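Local coordinates for VC0179-like protein (Escherichia coli, PDB 4XJ6), which probably joins GTP and ATP into cyclic GMP-AMP, as a magnesium-dependent bacterial homolog of cyclic GMP-AMP synthase, at residues R75-E80 with S159-E164; D309-N314 with M322-R327. All blocks are in the same frame, centred on the assembly; numbering follows the deposited sequence.

Contact 1. Residues R75-E80 with S159-E164; sequences RYLSPE and SLKSLE
Tyr76, at the end of a 3-10 turn, and Leu77, in the loop leading into helix 79-90, lean on one flank of helix 149-166 in the nucleotidyltransferase domain, showing how a turn and loop can dock by van der Waals contacts, without a hydrogen bond between the segments. The closest approach is that of Tyr76 CD2 to Ser162 CB at 3.5 Å. Ser162 CB and Lys161 O both lie obliquely to the ring, whose CG is 3.9 Å from Ser162 CA, while Tyr76 CB sits near the carbonyl oxygen of Lys161. One residue on, the Leu77 methyl CD2 meets the methylene CD of Lys161 at 3.9 Å, the two side chains crossing at about a right angle. The lysine chain bends at chi3 (130°) and chi4 (137°), and NZ makes a long, weak ion pair with Glu81 beyond the loop.

Around this first shell, the side chains of Tyr76 and Leu77 reach further along the helix, Tyr76 to Ala165 and Glu166, Leu77 to Asp157 and Thr158. A weak bond from Arg75 NH1 to Tyr76 OH joins the outer end of the ring to its own segment. Ser78 holds the N-cap position of helix 79-90, where the loop ends. On the other flank, helix 24-57 receives Leu160 and Leu163, and its Arg40 bonds Ser162 OG. That OG sits between the backbone N and the carbonyl carbon (chi1 72°), which points it back at Ser159 O and leaves CB to the tyrosine. Ser162 OG donates to Ser159 O over 2.6 Å, from above the carbonyl plane and on the same face as Leu163 N.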
loop_
_atom_site.group_PDB
_atom_site.type_symbol
_atom_site.label_atom_id
_atom_site.label_comp_id
_atom_site.label_asym_id
_atom_site.label_seq_id
_atom_site.Cartn_x
_atom_site.Cartn_y
_atom_site.Cartn_z
ATOM N N ARG A 75 27.655 2.965 0.975
ATOM C CA ARG A 75 28.367 2.365 2.105
ATOM C C ARG A 75 27.564 1.286 2.832
ATOM O O ARG A 75 28.119 0.285 3.280
ATOM C CB ARG A 75 28.754 3.448 3.121
ATOM C CG ARG A 75 30.044 4.186 2.824
ATOM C CD ARG A 75 30.305 5.292 3.845
ATOM N NE ARG A 75 29.350 6.392 3.722
ATOM C CZ ARG A 75 28.495 6.754 4.673
ATOM N NH1 ARG A 75 28.476 6.108 5.831
ATOM N NH2 ARG A 75 27.663 7.767 4.468
ATOM N N TYR A 76 26.255 1.503 2.941
ATOM C CA TYR A 76 25.404 0.704 3.819
ATOM C C TYR A 76 24.843 -0.557 3.160
ATOM O O TYR A 76 24.188 -1.368 3.819
ATOM C CB TYR A 76 24.262 1.574 4.354
ATOM C CG TYR A 76 24.757 2.755 5.161
ATOM C CD1 TYR A 76 25.365 2.565 6.395
ATOM C CD2 TYR A 76 24.632 4.054 4.685
ATOM C CE1 TYR A 76 25.827 3.634 7.139
ATOM C CE2 TYR A 76 25.093 5.133 5.422
ATOM C CZ TYR A 76 25.687 4.917 6.646
ATOM O OH TYR A 76 26.144 5.988 7.377
ATOM N N LEU A 77 25.094 -0.722 1.865
ATOM C CA LEU A 77 24.789 -1.983 1.202
ATOM C C LEU A 77 25.827 -3.024 1.612
ATOM O O LEU A 77 26.904 -2.673 2.094
ATOM C CB LEU A 77 24.775 -1.818 -0.320
ATOM C CG LEU A 77 23.776 -0.862 -0.976
ATOM C CD1 LEU A 77 24.050 -0.777 -2.469
ATOM C CD2 LEU A 77 22.351 -1.314 -0.725
ATOM N N SER A 78 25.506 -4.300 1.426
ATOM C CA SER A 78 26.477 -5.366 1.655
ATOM C C SER A 78 27.586 -5.254 0.605
ATOM O O SER A 78 27.392 -4.595 -0.416
ATOM C CB SER A 78 25.797 -6.736 1.601
ATOM O OG SER A 78 25.237 -6.978 0.324
ATOM N N PRO A 79 28.756 -5.874 0.855
ATOM C CA PRO A 79 29.871 -5.798 -0.103
ATOM C C PRO A 79 29.517 -6.202 -1.538
ATOM O O PRO A 79 29.929 -5.515 -2.474
ATOM C CB PRO A 79 30.894 -6.770 0.486
ATOM C CG PRO A 79 30.655 -6.702 1.956
ATOM C CD PRO A 79 29.161 -6.539 2.110
ATOM N N GLU A 80 28.780 -7.295 -1.711
ATOM C CA GLU A 80 28.401 -7.735 -3.050
ATOM C C GLU A 80 27.520 -6.694 -3.729
ATOM O O GLU A 80 27.651 -6.444 -4.926
ATOM C CB GLU A 80 27.679 -9.082 -2.989
ATOM C CG GLU A 80 27.616 -9.823 -4.319
ATOM C CD GLU A 80 26.600 -9.238 -5.282
ATOM O OE1 GLU A 80 25.461 -8.959 -4.850
ATOM O OE2 GLU A 80 26.948 -9.047 -6.466
ATOM N N SER A 159 18.916 3.803 -0.039
ATOM C CA SER A 159 18.214 4.833 0.718
ATOM C C SER A 159 17.660 4.309 2.040
ATOM O O SER A 159 17.889 4.901 3.094
ATOM C CB SER A 159 17.080 5.418 -0.119
ATOM O OG SER A 159 16.383 6.412 0.602
ATOM N N LEU A 160 16.935 3.198 1.979
ATOM C CA LEU A 160 16.266 2.657 3.156
ATOM C C LEU A 160 17.247 2.013 4.136
ATOM O O LEU A 160 17.066 2.105 5.349
ATOM C CB LEU A 160 15.199 1.647 2.733
ATOM C CG LEU A 160 14.153 2.200 1.763
ATOM C CD1 LEU A 160 13.126 1.134 1.411
ATOM C CD2 LEU A 160 13.478 3.446 2.332
ATOM N N LYS A 161 18.284 1.367 3.610
ATOM C CA LYS A 161 19.298 0.746 4.456
ATOM C C LYS A 161 20.170 1.796 5.137
ATOM O O LYS A 161 20.699 1.562 6.225
ATOM C CB LYS A 161 20.168 -0.212 3.645
ATOM C CG LYS A 161 19.494 -1.538 3.334
ATOM C CD LYS A 161 20.362 -2.411 2.443
ATOM C CE LYS A 161 20.497 -3.811 3.017
ATOM N NZ LYS A 161 20.361 -4.865 1.977
ATOM N N SER A 162 20.318 2.953 4.498
ATOM C CA SER A 162 21.056 4.056 5.104
ATOM C C SER A 162 20.250 4.655 6.251
ATOM O O SER A 162 20.809 5.091 7.254
ATOM C CB SER A 162 21.382 5.130 4.065
ATOM O OG SER A 162 20.216 5.844 3.682
ATOM N N LEU A 163 18.931 4.675 6.084
ATOM C CA LEU A 163 18.026 5.137 7.128
ATOM C C LEU A 163 18.001 4.141 8.284
ATOM O O LEU A 163 17.959 4.532 9.454
ATOM C CB LEU A 163 16.617 5.343 6.571
ATOM C CG LEU A 163 16.450 6.494 5.581
ATOM C CD1 LEU A 163 15.022 6.556 5.064
ATOM C CD2 LEU A 163 16.839 7.806 6.239
ATOM N N GLU A 164 18.029 2.855 7.943
ATOM C CA GLU A 164 18.083 1.786 8.932
ATOM C C GLU A 164 19.336 1.887 9.795
ATOM O O GLU A 164 19.268 1.835 11.021
ATOM C CB GLU A 164 18.039 0.424 8.238
ATOM C CG GLU A 164 18.342 -0.749 9.153
ATOM C CD GLU A 164 18.324 -2.079 8.429
ATOM O OE1 GLU A 164 19.233 -2.333 7.610
ATOM O OE2 GLU A 164 17.394 -2.872 8.679
#

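Contact 2. Residues D309-N314 with M322-R327; sequences DRESHN and MKLIAR
Glu311 and His313 close over Leu324 from a connection between two successive helices, a worked case of a turn that packs on the helix it leads into chiefly, between the two segments, through one leucine. The first segment begins in the last turn of helix 297-310. There Asp309 forms a salt bridge with Arg270, and Arg310 reaches Glu332 farther along helix 318-335, which gives the helix end a polar tie to the same partner helix. Arg310 NH1 also pairs with Glu311 OE2 at 3.6 Å, the carboxylate oxygen lying at the edge of the guanidinium and in its plane.

Glu311 is the first residue to leave helical geometry. Its CB lies 4.0 Å from Leu324 CD2, and the bend at chi2 (-73°) helps carry the carboxylate to the arginine, so the aliphatic base serves the packing and the charged end serves the salt bridge. Past it, the carbonyl oxygen of Ser312 lies 4.2 Å from Leu324 CD2, a loose van der Waals contact.

His313 completes the cover, with CB 3.8 Å from Leu324 CD2 and the ring oblique to that methyl. The imidazole is held from both nitrogens. ND1 donates to Glu311 O at 2.9 Å in a nearly straight bond (167°), with the acceptor in the ring plane, while NE2 bonds to NE2 of His274, whose ring meets it at about 70°. Leu324 extends toward the turn with CG opposite its backbone N, and CD2 makes the nearest approach to all three residues. In the largely helical C-terminal part of this cyclic GMP-AMP synthase-like enzyme, the arrangement is a helix-loop-helix connection whose loop packs on the second helix.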
loop_
_atom_site.group_PDB
_atom_site.type_symbol
_atom_site.label_atom_id
_atom_site.label_comp_id
_atom_site.label_asym_id
_atom_site.label_seq_id
_atom_site.Cartn_x
_atom_site.Cartn_y
_atom_site.Cartn_z
ATOM N N ASP A 309 -22.439 -1.576 -6.230
ATOM C CA ASP A 309 -22.846 -1.223 -7.587
ATOM C C ASP A 309 -24.050 -2.049 -8.010
ATOM O O ASP A 309 -24.934 -1.565 -8.716
ATOM C CB ASP A 309 -21.699 -1.431 -8.583
ATOM C CG ASP A 309 -20.789 -0.226 -8.684
ATOM O OD1 ASP A 309 -21.292 0.910 -8.564
ATOM O OD2 ASP A 309 -19.573 -0.413 -8.890
ATOM N N ARG A 310 -24.082 -3.297 -7.558
ATOM C CA ARG A 310 -25.102 -4.247 -7.980
ATOM C C ARG A 310 -26.383 -4.162 -7.153
ATOM O O ARG A 310 -27.486 -4.306 -7.684
ATOM C CB ARG A 310 -24.546 -5.670 -7.907
ATOM C CG ARG A 310 -25.482 -6.744 -8.438
ATOM C CD ARG A 310 -25.050 -8.130 -7.980
ATOM N NE ARG A 310 -23.624 -8.356 -8.192
ATOM C CZ ARG A 310 -22.803 -8.865 -7.279
ATOM N NH1 ARG A 310 -23.265 -9.210 -6.082
ATOM N NH2 ARG A 310 -21.517 -9.033 -7.560
ATOM N N GLU A 311 -26.233 -3.929 -5.854
ATOM C CA GLU A 311 -27.358 -4.007 -4.931
ATOM C C GLU A 311 -27.828 -2.632 -4.473
ATOM O O GLU A 311 -27.018 -1.779 -4.107
ATOM C CB GLU A 311 -26.980 -4.855 -3.714
ATOM C CG GLU A 311 -26.230 -6.138 -4.052
ATOM C CD GLU A 311 -27.116 -7.203 -4.676
ATOM O OE1 GLU A 311 -28.345 -6.995 -4.756
ATOM O OE2 GLU A 311 -26.582 -8.256 -5.082
ATOM N N SER A 312 -29.141 -2.426 -4.491
ATOM C CA SER A 312 -29.728 -1.188 -3.994
ATOM C C SER A 312 -29.561 -1.090 -2.479
ATOM O O SER A 312 -29.772 -2.066 -1.761
ATOM C CB SER A 312 -31.209 -1.106 -4.368
ATOM O OG SER A 312 -31.970 -2.062 -3.647
ATOM N N HIS A 313 -29.181 0.088 -1.994
ATOM C CA HIS A 313 -28.981 0.284 -0.563
ATOM C C HIS A 313 -29.168 1.741 -0.166
ATOM O O HIS A 313 -29.337 2.613 -1.018
ATOM C CB HIS A 313 -27.586 -0.195 -0.153
ATOM C CG HIS A 313 -26.473 0.507 -0.864
ATOM N ND1 HIS A 313 -26.091 0.185 -2.149
ATOM C CD2 HIS A 313 -25.658 1.516 -0.472
ATOM C CE1 HIS A 313 -25.091 0.964 -2.518
ATOM N NE2 HIS A 313 -24.810 1.781 -1.518
ATOM N N ASN A 314 -29.148 1.990 1.138
ATOM C CA ASN A 314 -29.178 3.345 1.668
ATOM C C ASN A 314 -27.823 3.686 2.271
ATOM O O ASN A 314 -27.473 3.201 3.348
ATOM C CB ASN A 314 -30.287 3.497 2.712
ATOM C CG ASN A 314 -30.555 4.946 3.079
ATOM O OD1 ASN A 314 -29.676 5.802 2.982
ATOM N ND2 ASN A 314 -31.780 5.225 3.504
ATOM N N MET A 322 -23.709 -2.161 5.970
ATOM C CA MET A 322 -22.659 -3.069 6.426
ATOM C C MET A 322 -23.178 -4.500 6.522
ATOM O O MET A 322 -22.446 -5.454 6.260
ATOM C CB MET A 322 -22.098 -2.624 7.779
ATOM C CG MET A 322 -21.167 -1.420 7.704
ATOM S SD MET A 322 -19.744 -1.699 6.629
ATOM C CE MET A 322 -18.918 -3.023 7.500
ATOM N N LYS A 323 -24.445 -4.638 6.900
ATOM C CA LYS A 323 -25.090 -5.945 6.966
ATOM C C LYS A 323 -25.244 -6.534 5.568
ATOM O O LYS A 323 -25.060 -7.735 5.367
ATOM C CB LYS A 323 -26.451 -5.840 7.655
ATOM C CG LYS A 323 -26.374 -5.756 9.170
ATOM C CD LYS A 323 -27.704 -5.337 9.763
ATOM C CE LYS A 323 -28.828 -6.258 9.317
ATOM N NZ LYS A 323 -30.158 -5.747 9.749
ATOM N N LEU A 324 -25.578 -5.679 4.606
ATOM C CA LEU A 324 -25.677 -6.089 3.210
ATOM C C LEU A 324 -24.329 -6.576 2.696
ATOM O O LEU A 324 -24.232 -7.622 2.054
ATOM C CB LEU A 324 -26.179 -4.930 2.349
ATOM C CG LEU A 324 -26.091 -5.119 0.835
ATOM C CD1 LEU A 324 -26.999 -6.253 0.378
ATOM C CD2 LEU A 324 -26.427 -3.823 0.104
ATOM N N ILE A 325 -23.291 -5.800 2.987
ATOM C CA ILE A 325 -21.934 -6.122 2.567
ATOM C C ILE A 325 -21.444 -7.431 3.181
ATOM O O ILE A 325 -20.898 -8.284 2.482
ATOM C CB ILE A 325 -20.966 -4.982 2.935
ATOM C CG1 ILE A 325 -21.230 -3.765 2.047
ATOM C CG2 ILE A 325 -19.515 -5.425 2.799
ATOM C CD1 ILE A 325 -20.429 -2.554 2.441
ATOM N N ALA A 326 -21.653 -7.583 4.486
ATOM C CA ALA A 326 -21.211 -8.771 5.213
ATOM C C ALA A 326 -21.858 -10.039 4.665
ATOM O O ALA A 326 -21.203 -11.069 4.520
ATOM C CB ALA A 326 -21.516 -8.624 6.697
ATOM N N ARG A 327 -23.148 -9.952 4.357
ATOM C CA ARG A 327 -23.899 -11.090 3.839
ATOM C C ARG A 327 -23.366 -11.575 2.490
ATOM O O ARG A 327 -23.251 -12.779 2.252
ATOM C CB ARG A 327 -25.382 -10.728 3.708
ATOM C CG ARG A 327 -26.195 -11.685 2.845
ATOM C CD ARG A 327 -26.523 -12.974 3.576
ATOM N NE ARG A 327 -27.787 -12.876 4.298
ATOM C CZ ARG A 327 -28.772 -13.764 4.211
ATOM N NH1 ARG A 327 -28.643 -14.828 3.432
ATOM N NH2 ARG A 327 -29.886 -13.587 4.908
#

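How the contacts relate
Contact 1 and contact 2 lie on opposite sides of the chain's centre, with centres about 48 Å apart and nearest atoms about 33 Å apart, and they share no helix. Both set a turn or loop beside a helix by van der Waals contact, without a direct polar bond between the segments. Contact 1 is partly buried and joins parts distant in sequence, 79 residues apart. Contact 2 is a surface contact within the C-terminal domain, its segments only 8 residues apart. The chemistry differs: 75-80 spreads an aromatic ring and a leucine over the helix, whereas 309-314 closes over one leucine methyl, with salt bridges and imidazole hydrogen bonds around it.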